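Local coordinates for protein sulfide-quinone reductase (Aquifex aeolicus, PDB 3HYW) that oxidises hydrogen sulfide with the help of a quinone, using a bound FAD, and builds up polysulfide on its active-site cysteines as a homotrimer, at residues 272-277 with 291-297; 323-327 with 338-342. All coordinates share one frame; numbering follows the deposited sequence.

Interaction 1 (272-277 with 291-297); sequences NKMVIV and GVGVVTA. With FAD (flavin-adenine dinucleotide), chain G.
Val275 grips the other segment through both of its backbone polar atoms: Val275 N donates to Val295 O at 2.8 Å (164° at the hydrogen), and Ala297 N returns a bond to Val275 O at 2.9 Å, tilted 32° from that carbonyl's plane. One residue bonded to the two flanking its partner Thr296 is the pattern of a parallel bridge, here isolated. Packing is tightest round these bonds. Met274 CB presses on Val295 O at 3.1 Å, while Met274 SD lies 3.6 Å from Val294 O. Val275 CG2 meets both methyls of Val295, the nearer, CG1, at 3.9 Å; Val295 CG1 is held between backbone N and carbonyl carbon (chi1 78°), which aims it across the contact. Toward Ala297 O the contact is looser and takes in a water, which accepts from Val277 N at 3.0 Å and donates to Ala297 O at 2.7 Å, and Asn272, closed into an Asx turn with Met274 N, barely approaches Ala297. Gly293 O takes both N and OG1 of Thr296, fixing the type I turn from which Val294 N reaches FAD O2P at 2.9 Å. Val294 and Val275 touch strand 247-255 and helix 258-261 respectively, while Val292 and Thr296 rest on helix 314-332, with Lys312 NZ bonded to the carbonyls of Val294 and Thr296.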
ATOM      1  N   ASN A 272      32.049  -8.713  16.400  1.00 36.94           N
ATOM      2  CA  ASN A 272      31.936  -9.396  15.102  1.00 36.46           C
ATOM      3  C   ASN A 272      33.248  -9.744  14.390  1.00 35.97           C
ATOM      4  O   ASN A 272      33.223 -10.383  13.339  1.00 36.06           O
ATOM      5  CB  ASN A 272      31.031  -8.587  14.161  1.00 36.52           C
ATOM      6  CG  ASN A 272      31.423  -7.123  14.086  1.00 36.63           C
ATOM      7  OD1 ASN A 272      32.597  -6.786  13.961  1.00 36.31           O
ATOM      8  ND2 ASN A 272      30.432  -6.241  14.159  1.00 38.69           N
ATOM      9  N   LYS A 273      34.378  -9.317  14.953  1.00 35.34           N
ATOM     10  CA  LYS A 273      35.715  -9.562  14.374  1.00 34.82           C
ATOM     11  C   LYS A 273      35.953  -8.816  13.052  1.00 34.60           C
ATOM     12  O   LYS A 273      36.889  -9.123  12.311  1.00 34.25           O
ATOM     13  CB  LYS A 273      36.012 -11.066  14.228  1.00 34.54           C
ATOM     14  CG  LYS A 273      36.211 -11.807  15.551  1.00 34.71           C
ATOM     15  CD  LYS A 273      36.282 -13.319  15.344  1.00 34.76           C
ATOM     16  CE  LYS A 273      36.565 -14.046  16.654  1.00 37.04           C
ATOM     17  NZ  LYS A 273      36.448 -15.524  16.515  1.00 36.68           N
ATOM     18  N   MET A 274      35.112  -7.829  12.769  1.00 34.18           N
ATOM     19  CA  MET A 274      35.299  -7.008  11.586  1.00 34.63           C
ATOM     20  C   MET A 274      36.279  -5.882  11.886  1.00 33.80           C
ATOM     21  O   MET A 274      36.554  -5.589  13.056  1.00 32.96           O
ATOM     22  CB  MET A 274      33.960  -6.474  11.072  1.00 34.14           C
ATOM     23  CG  MET A 274      33.138  -7.548  10.396  1.00 35.29           C
ATOM     24  SD  MET A 274      31.639  -6.932   9.626  1.00 36.87           S
ATOM     25  CE  MET A 274      30.552  -6.743  10.989  1.00 35.54           C
ATOM     26  N   VAL A 275      36.810  -5.265  10.827  1.00 32.88           N
ATOM     27  CA  VAL A 275      37.851  -4.243  10.973  1.00 32.69           C
ATOM     28  C   VAL A 275      37.310  -2.916  11.515  1.00 32.42           C
ATOM     29  O   VAL A 275      36.422  -2.304  10.922  1.00 32.33           O
ATOM     30  CB  VAL A 275      38.606  -3.983   9.644  1.00 32.56           C
ATOM     31  CG1 VAL A 275      39.765  -3.011   9.873  1.00 32.25           C
ATOM     32  CG2 VAL A 275      39.118  -5.309   9.042  1.00 32.85           C
ATOM     33  N   ILE A 276      37.873  -2.472  12.633  1.00 32.34           N
ATOM     34  CA  ILE A 276      37.539  -1.164  13.186  1.00 32.12           C
ATOM     35  C   ILE A 276      38.135  -0.093  12.277  1.00 32.28           C
ATOM     36  O   ILE A 276      39.348  -0.039  12.061  1.00 32.01           O
ATOM     37  CB  ILE A 276      38.032  -0.993  14.640  1.00 32.37           C
ATOM     38  CG1 ILE A 276      37.465  -2.105  15.536  1.00 32.49           C
ATOM     39  CG2 ILE A 276      37.646   0.404  15.187  1.00 31.29           C
ATOM     40  CD1 ILE A 276      38.122  -2.206  16.932  1.00 31.91           C
ATOM     41  N   VAL A 277      37.263   0.731  11.706  1.00 32.33           N
ATOM     42  CA  VAL A 277      37.703   1.813  10.833  1.00 32.15           C
ATOM     43  C   VAL A 277      37.028   3.108  11.230  1.00 31.95           C
ATOM     44  O   VAL A 277      35.989   3.092  11.899  1.00 31.73           O
ATOM     45  CB  VAL A 277      37.449   1.520   9.316  1.00 31.94           C
ATOM     46  CG1 VAL A 277      38.315   0.363   8.831  1.00 31.62           C
ATOM     47  CG2 VAL A 277      35.960   1.276   9.008  1.00 32.14           C
ATOM     48  N   GLY A 291      40.735  -0.743   6.081  1.00 32.12           N
ATOM     49  CA  GLY A 291      39.808  -1.826   5.762  1.00 31.82           C
ATOM     50  C   GLY A 291      38.960  -1.432   4.569  1.00 32.10           C
ATOM     51  O   GLY A 291      38.530  -0.281   4.459  1.00 32.23           O
ATOM     52  N   VAL A 292      38.718  -2.382   3.666  1.00 31.88           N
ATOM     53  CA  VAL A 292      37.893  -2.122   2.486  1.00 31.48           C
ATOM     54  C   VAL A 292      36.951  -3.305   2.289  1.00 31.71           C
ATOM     55  O   VAL A 292      37.377  -4.452   2.343  1.00 31.66           O
ATOM     56  CB  VAL A 292      38.752  -1.915   1.200  1.00 31.26           C
ATOM     57  CG1 VAL A 292      37.877  -1.757  -0.043  1.00 31.31           C
ATOM     58  CG2 VAL A 292      39.664  -0.707   1.333  1.00 30.71           C
ATOM     59  N   GLY A 293      35.670  -3.019   2.082  1.00 31.60           N
ATOM     60  CA  GLY A 293      34.708  -4.066   1.782  1.00 31.63           C
ATOM     61  C   GLY A 293      33.830  -4.515   2.928  1.00 31.70           C
ATOM     62  O   GLY A 293      33.630  -3.789   3.905  1.00 31.57           O
ATOM     63  N   VAL A 294      33.297  -5.731   2.788  1.00 31.40           N
ATOM     64  CA  VAL A 294      32.344  -6.305   3.739  1.00 31.19           C
ATOM     65  C   VAL A 294      32.973  -6.527   5.114  1.00 31.22           C
ATOM     66  O   VAL A 294      32.287  -6.502   6.139  1.00 31.02           O
ATOM     67  CB  VAL A 294      31.782  -7.658   3.197  1.00 31.19           C
ATOM     68  CG1 VAL A 294      30.914  -8.346   4.233  1.00 31.43           C
ATOM     69  CG2 VAL A 294      30.991  -7.423   1.911  1.00 31.17           C
ATOM     70  N   VAL A 295      34.283  -6.732   5.128  1.00 31.40           N
ATOM     71  CA  VAL A 295      35.011  -6.997   6.363  1.00 31.66           C
ATOM     72  C   VAL A 295      35.065  -5.784   7.306  1.00 31.73           C
ATOM     73  O   VAL A 295      35.458  -5.917   8.461  1.00 31.24           O
ATOM     74  CB  VAL A 295      36.442  -7.531   6.074  1.00 31.34           C
ATOM     75  CG1 VAL A 295      37.391  -6.396   5.676  1.00 31.62           C
ATOM     76  CG2 VAL A 295      36.979  -8.292   7.287  1.00 32.11           C
ATOM     77  N   THR A 296      34.682  -4.609   6.810  1.00 32.00           N
ATOM     78  CA  THR A 296      34.705  -3.383   7.628  1.00 32.10           C
ATOM     79  C   THR A 296      33.538  -3.313   8.617  1.00 32.11           C
ATOM     80  O   THR A 296      32.399  -3.622   8.272  1.00 32.97           O
ATOM     81  CB  THR A 296      34.750  -2.091   6.771  1.00 32.02           C
ATOM     82  OG1 THR A 296      33.606  -2.014   5.904  1.00 30.73           O
ATOM     83  CG2 THR A 296      36.032  -2.047   5.947  1.00 31.55           C
ATOM     84  N   ALA A 297      33.827  -2.902   9.848  1.00 31.86           N
ATOM     85  CA  ALA A 297      32.789  -2.765  10.862  1.00 31.94           C
ATOM     86  C   ALA A 297      32.042  -1.441  10.683  1.00 32.10           C
ATOM     87  O   ALA A 297      32.559  -0.365  11.000  1.00 31.98           O
ATOM     88  CB  ALA A 297      33.387  -2.865  12.259  1.00 31.71           C
TER
HETATM   89  PA  FAD G 441      34.947 -10.562  -1.699  1.00 23.13           P
HETATM   90  O1A FAD G 441      34.718  -9.955  -3.060  1.00 21.98           O
HETATM   91  O2A FAD G 441      34.138 -11.751  -1.280  1.00 24.09           O
HETATM   92  O5B FAD G 441      36.504 -10.915  -1.632  1.00 24.67           O
HETATM   93  C5B FAD G 441      37.169 -11.365  -0.464  1.00 24.01           C
HETATM   94  C4B FAD G 441      38.461 -12.025  -0.921  1.00 24.36           C
HETATM   95  O4B FAD G 441      39.307 -12.279   0.200  1.00 25.28           O
HETATM   96  C3B FAD G 441      38.193 -13.377  -1.560  1.00 25.54           C
HETATM   97  O3B FAD G 441      39.043 -13.521  -2.703  1.00 25.86           O
HETATM   98  C2B FAD G 441      38.575 -14.369  -0.479  1.00 25.73           C
HETATM   99  O2B FAD G 441      38.987 -15.620  -1.023  1.00 26.92           O
HETATM  100  C1B FAD G 441      39.721 -13.645   0.204  1.00 25.75           C
HETATM  101  N9A FAD G 441      40.000 -14.074   1.601  1.00 26.20           N
HETATM  102  C8A FAD G 441      39.103 -14.383   2.562  1.00 26.17           C
HETATM  103  N7A FAD G 441      39.773 -14.699   3.699  1.00 26.59           N
HETATM  104  C5A FAD G 441      41.096 -14.590   3.436  1.00 26.19           C
HETATM  105  C6A FAD G 441      42.252 -14.787   4.189  1.00 26.33           C
HETATM  106  N6A FAD G 441      42.169 -15.175   5.483  1.00 25.81           N
HETATM  107  N1A FAD G 441      43.468 -14.584   3.616  1.00 26.27           N
HETATM  108  C2A FAD G 441      43.572 -14.199   2.332  1.00 26.78           C
HETATM  109  N3A FAD G 441      42.474 -14.005   1.584  1.00 26.57           N
HETATM  110  C4A FAD G 441      41.230 -14.190   2.114  1.00 26.06           C
HETATM  111  N1  FAD G 441      26.798  -6.051  -4.431  1.00 22.93           N
HETATM  112  C2  FAD G 441      26.286  -5.262  -5.413  1.00 23.66           C
HETATM  113  O2  FAD G 441      26.577  -4.050  -5.452  1.00 24.10           O
HETATM  114  N3  FAD G 441      25.468  -5.764  -6.369  1.00 23.08           N
HETATM  115  C4  FAD G 441      25.143  -7.073  -6.359  1.00 23.39           C
HETATM  116  O4  FAD G 441      24.310  -7.597  -7.306  1.00 23.55           O
HETATM  117  C4X FAD G 441      25.652  -7.899  -5.364  1.00 23.22           C
HETATM  118  N5  FAD G 441      25.317  -9.209  -5.355  1.00 23.21           N
HETATM  119  C5X FAD G 441      25.806 -10.032  -4.402  1.00 23.05           C
HETATM  120  C6  FAD G 441      25.457 -11.387  -4.424  1.00 23.03           C
HETATM  121  C7  FAD G 441      25.938 -12.255  -3.449  1.00 23.35           C
HETATM  122  C7M FAD G 441      25.527 -13.715  -3.507  1.00 23.27           C
HETATM  123  C8  FAD G 441      26.775 -11.757  -2.448  1.00 23.43           C
HETATM  124  C8M FAD G 441      27.332 -12.646  -1.351  1.00 23.84           C
HETATM  125  C9  FAD G 441      27.115 -10.402  -2.430  1.00 23.15           C
HETATM  126  C9A FAD G 441      26.646  -9.518  -3.415  1.00 23.25           C
HETATM  127  N10 FAD G 441      26.990  -8.196  -3.419  1.00 23.61           N
HETATM  128  C10 FAD G 441      26.494  -7.376  -4.382  1.00 23.12           C
HETATM  129  C1' FAD G 441      27.824  -7.642  -2.327  1.00 23.08           C
HETATM  130  C2' FAD G 441      29.285  -7.318  -2.557  1.00 22.43           C
HETATM  131  O2' FAD G 441      29.440  -6.527  -3.743  1.00 23.62           O
HETATM  132  C3' FAD G 441      30.089  -8.618  -2.589  1.00 22.62           C
HETATM  133  O3' FAD G 441      29.897  -9.327  -1.341  1.00 20.36           O
HETATM  134  C4' FAD G 441      31.572  -8.349  -2.809  1.00 22.58           C
HETATM  135  O4' FAD G 441      32.184  -9.571  -3.239  1.00 23.25           O
HETATM  136  C5' FAD G 441      32.237  -7.844  -1.534  1.00 21.62           C
HETATM  137  O5' FAD G 441      33.597  -7.512  -1.795  1.00 22.49           O
HETATM  138  P   FAD G 441      34.779  -7.837  -0.748  1.00 21.98           P
HETATM  139  O1P FAD G 441      36.075  -7.413  -1.386  1.00 21.34           O
HETATM  140  O2P FAD G 441      34.424  -7.310   0.626  1.00 20.22           O
HETATM  141  O3P FAD G 441      34.747  -9.440  -0.575  1.00 21.19           O
HETATM  142  O   HOH W   1      34.445   0.652  12.581  1.00 25.40           O

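Interaction 2 (323-327 with 338-342); sequences AVAHN and KYAPR
Tyr339 turns its side chain toward helix 323-327 and meets His326 and Ala323 there. Strand 339-341 runs back nearly antiparallel to this part of helix 314-332, at 169° with the short axes 7.7 Å apart, a helix packed against a strand. His326 CB lies 3.7 Å from Tyr339 CD2, approaching obliquely. The two rings stay apart as an inclined pair, with centroids 5.4 Å from each other and planes at 56°. Tyr339 has CG beside its own backbone N (chi1 -60°), a setting that runs the ring along the helix surface near the amide of Asn327, which stands at the ring edge. Asn327 CG is 3.7 Å from Tyr339 N and 3.8 Å from Tyr339 O, placing the amide against both backbone polar atoms, to which it may hydrogen-bond. A leucine here would probably leave Tyr339 N and O facing hydrocarbon, without a polar mate on the helix side. Lys338 lays its bent chain alongside, CD 4.0 Å from Asn327 CG. The disulfide Cys280-Cys422 is close by, Asn327 touching Cys280 and Lys338 touching Cys422. At the other end Ala323 CB fits against Pro341 CD at 3.8 Å and Tyr339 CB at 4.2 Å. Ala340 is backbone-bonded to Glu417 of the antiparallel strand 416-418, and Lys338 to Cys419 just beyond it. The buried amide is likely to fix the strand's position at its end, whereas the apolar Ala323 end probably sets only the spacing.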
ATOM      1  N   ALA A 323      38.944   5.908  -1.862  1.00 32.99           N
ATOM      2  CA  ALA A 323      39.311   6.706  -0.690  1.00 32.87           C
ATOM      3  C   ALA A 323      40.572   6.171  -0.016  1.00 32.94           C
ATOM      4  O   ALA A 323      41.481   6.940   0.302  1.00 32.66           O
ATOM      5  CB  ALA A 323      38.154   6.770   0.301  1.00 32.82           C
ATOM      6  N   VAL A 324      40.635   4.854   0.181  1.00 33.05           N
ATOM      7  CA  VAL A 324      41.774   4.228   0.864  1.00 32.73           C
ATOM      8  C   VAL A 324      43.073   4.384   0.068  1.00 32.97           C
ATOM      9  O   VAL A 324      44.125   4.692   0.640  1.00 33.10           O
ATOM     10  CB  VAL A 324      41.495   2.743   1.188  1.00 32.99           C
ATOM     11  CG1 VAL A 324      42.798   1.981   1.483  1.00 32.22           C
ATOM     12  CG2 VAL A 324      40.522   2.641   2.365  1.00 31.28           C
ATOM     13  N   ALA A 325      42.994   4.164  -1.242  1.00 32.80           N
ATOM     14  CA  ALA A 325      44.134   4.364  -2.137  1.00 32.90           C
ATOM     15  C   ALA A 325      44.666   5.800  -2.101  1.00 32.64           C
ATOM     16  O   ALA A 325      45.874   6.002  -2.010  1.00 33.26           O
ATOM     17  CB  ALA A 325      43.784   3.941  -3.559  1.00 32.88           C
ATOM     18  N   HIS A 326      43.775   6.788  -2.138  1.00 32.52           N
ATOM     19  CA  HIS A 326      44.181   8.197  -2.034  1.00 32.78           C
ATOM     20  C   HIS A 326      44.787   8.520  -0.677  1.00 32.52           C
ATOM     21  O   HIS A 326      45.784   9.242  -0.596  1.00 32.29           O
ATOM     22  CB  HIS A 326      43.015   9.138  -2.328  1.00 33.00           C
ATOM     23  CG  HIS A 326      42.760   9.334  -3.790  1.00 34.78           C
ATOM     24  ND1 HIS A 326      43.512  10.188  -4.567  1.00 35.45           N
ATOM     25  CD2 HIS A 326      41.847   8.774  -4.619  1.00 35.34           C
ATOM     26  CE1 HIS A 326      43.070  10.152  -5.812  1.00 36.24           C
ATOM     27  NE2 HIS A 326      42.062   9.300  -5.871  1.00 37.07           N
ATOM     28  N   ASN A 327      44.180   7.974   0.378  1.00 32.08           N
ATOM     29  CA  ASN A 327      44.659   8.157   1.741  1.00 32.41           C
ATOM     30  C   ASN A 327      46.071   7.615   1.952  1.00 32.60           C
ATOM     31  O   ASN A 327      46.898   8.259   2.605  1.00 32.52           O
ATOM     32  CB  ASN A 327      43.682   7.522   2.737  1.00 32.15           C
ATOM     33  CG  ASN A 327      42.389   8.314   2.883  1.00 32.01           C
ATOM     34  OD1 ASN A 327      41.383   7.800   3.386  1.00 33.12           O
ATOM     35  ND2 ASN A 327      42.405   9.558   2.440  1.00 30.69           N
ATOM     36  N   LYS A 338      42.718  14.067   3.341  1.00 36.21           N
ATOM     37  CA  LYS A 338      42.180  12.729   3.574  1.00 35.90           C
ATOM     38  C   LYS A 338      40.745  12.635   3.074  1.00 35.36           C
ATOM     39  O   LYS A 338      39.984  13.597   3.166  1.00 35.35           O
ATOM     40  CB  LYS A 338      42.263  12.350   5.059  1.00 36.32           C
ATOM     41  CG  LYS A 338      43.699  12.227   5.613  1.00 38.43           C
ATOM     42  CD  LYS A 338      44.407  10.967   5.095  1.00 40.87           C
ATOM     43  CE  LYS A 338      45.922  11.062   5.254  1.00 42.24           C
ATOM     44  NZ  LYS A 338      46.527  12.116   4.380  1.00 42.74           N
ATOM     45  N   TYR A 339      40.381  11.462   2.558  1.00 34.76           N
ATOM     46  CA  TYR A 339      39.092  11.260   1.907  1.00 34.19           C
ATOM     47  C   TYR A 339      38.222  10.227   2.597  1.00 33.41           C
ATOM     48  O   TYR A 339      38.704   9.205   3.091  1.00 33.16           O
ATOM     49  CB  TYR A 339      39.282  10.849   0.440  1.00 34.68           C
ATOM     50  CG  TYR A 339      40.019  11.874  -0.378  1.00 35.60           C
ATOM     51  CD1 TYR A 339      39.327  12.872  -1.063  1.00 35.59           C
ATOM     52  CD2 TYR A 339      41.412  11.853  -0.463  1.00 35.66           C
ATOM     53  CE1 TYR A 339      40.005  13.824  -1.813  1.00 36.51           C
ATOM     54  CE2 TYR A 339      42.098  12.797  -1.205  1.00 36.24           C
ATOM     55  CZ  TYR A 339      41.388  13.777  -1.882  1.00 36.54           C
ATOM     56  OH  TYR A 339      42.064  14.715  -2.626  1.00 36.53           O
ATOM     57  N   ALA A 340      36.926  10.523   2.611  1.00 32.84           N
ATOM     58  CA  ALA A 340      35.899   9.580   3.008  1.00 31.83           C
ATOM     59  C   ALA A 340      35.104   9.185   1.755  1.00 31.63           C
ATOM     60  O   ALA A 340      34.858  10.033   0.885  1.00 31.48           O
ATOM     61  CB  ALA A 340      34.987  10.217   4.021  1.00 31.91           C
ATOM     62  N   PRO A 341      34.709   7.902   1.652  1.00 31.26           N
ATOM     63  CA  PRO A 341      33.836   7.488   0.557  1.00 31.20           C
ATOM     64  C   PRO A 341      32.428   8.038   0.747  1.00 31.36           C
ATOM     65  O   PRO A 341      31.956   8.160   1.881  1.00 30.71           O
ATOM     66  CB  PRO A 341      33.811   5.962   0.675  1.00 30.88           C
ATOM     67  CG  PRO A 341      34.110   5.687   2.114  1.00 31.59           C
ATOM     68  CD  PRO A 341      35.054   6.777   2.548  1.00 31.05           C
ATOM     69  N   ARG A 342      31.773   8.370  -0.358  1.00 31.16           N
ATOM     70  CA  ARG A 342      30.383   8.792  -0.324  1.00 31.51           C
ATOM     71  C   ARG A 342      29.503   7.695   0.278  1.00 31.31           C
ATOM     72  O   ARG A 342      28.572   7.983   1.029  1.00 31.46           O
ATOM     73  CB  ARG A 342      29.905   9.127  -1.745  1.00 31.48           C
ATOM     74  CG  ARG A 342      28.452   9.579  -1.847  1.00 32.49           C
ATOM     75  CD  ARG A 342      28.214  10.921  -1.169  1.00 34.74           C
ATOM     76  NE  ARG A 342      26.824  11.345  -1.333  1.00 35.71           N
ATOM     77  CZ  ARG A 342      26.321  12.505  -0.916  1.00 36.36           C
ATOM     78  NH1 ARG A 342      27.082  13.392  -0.293  1.00 36.90           N
ATOM     79  NH2 ARG A 342      25.042  12.776  -1.130  1.00 36.69           N
TER

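How the interactions relate
Interaction 1 is complete along the chain before interaction 2 begins, and their centres lie 15 Å apart. They meet through valines: Val292 CG2 packs on Val324 CG2 at 3.6 Å, and Val324 CG2 also comes within 4.1 Å of Gly291 O. Phe281 is a second bridge, hydrogen-bonded through its backbone to Gly291 and touching Pro341. Only interaction 1 holds residues of the FAD pocket, and its Val294 side chain is about 7 Å from bound hydrogen sulfide. Interaction 2 is more remote, the Pro341 side chain being about 13 Å from FAD and 12 Å from decylubiquinone. Helix 314-332 connects the regions, since its first residue, Gly314, bonds FAD and lines the quinone pocket.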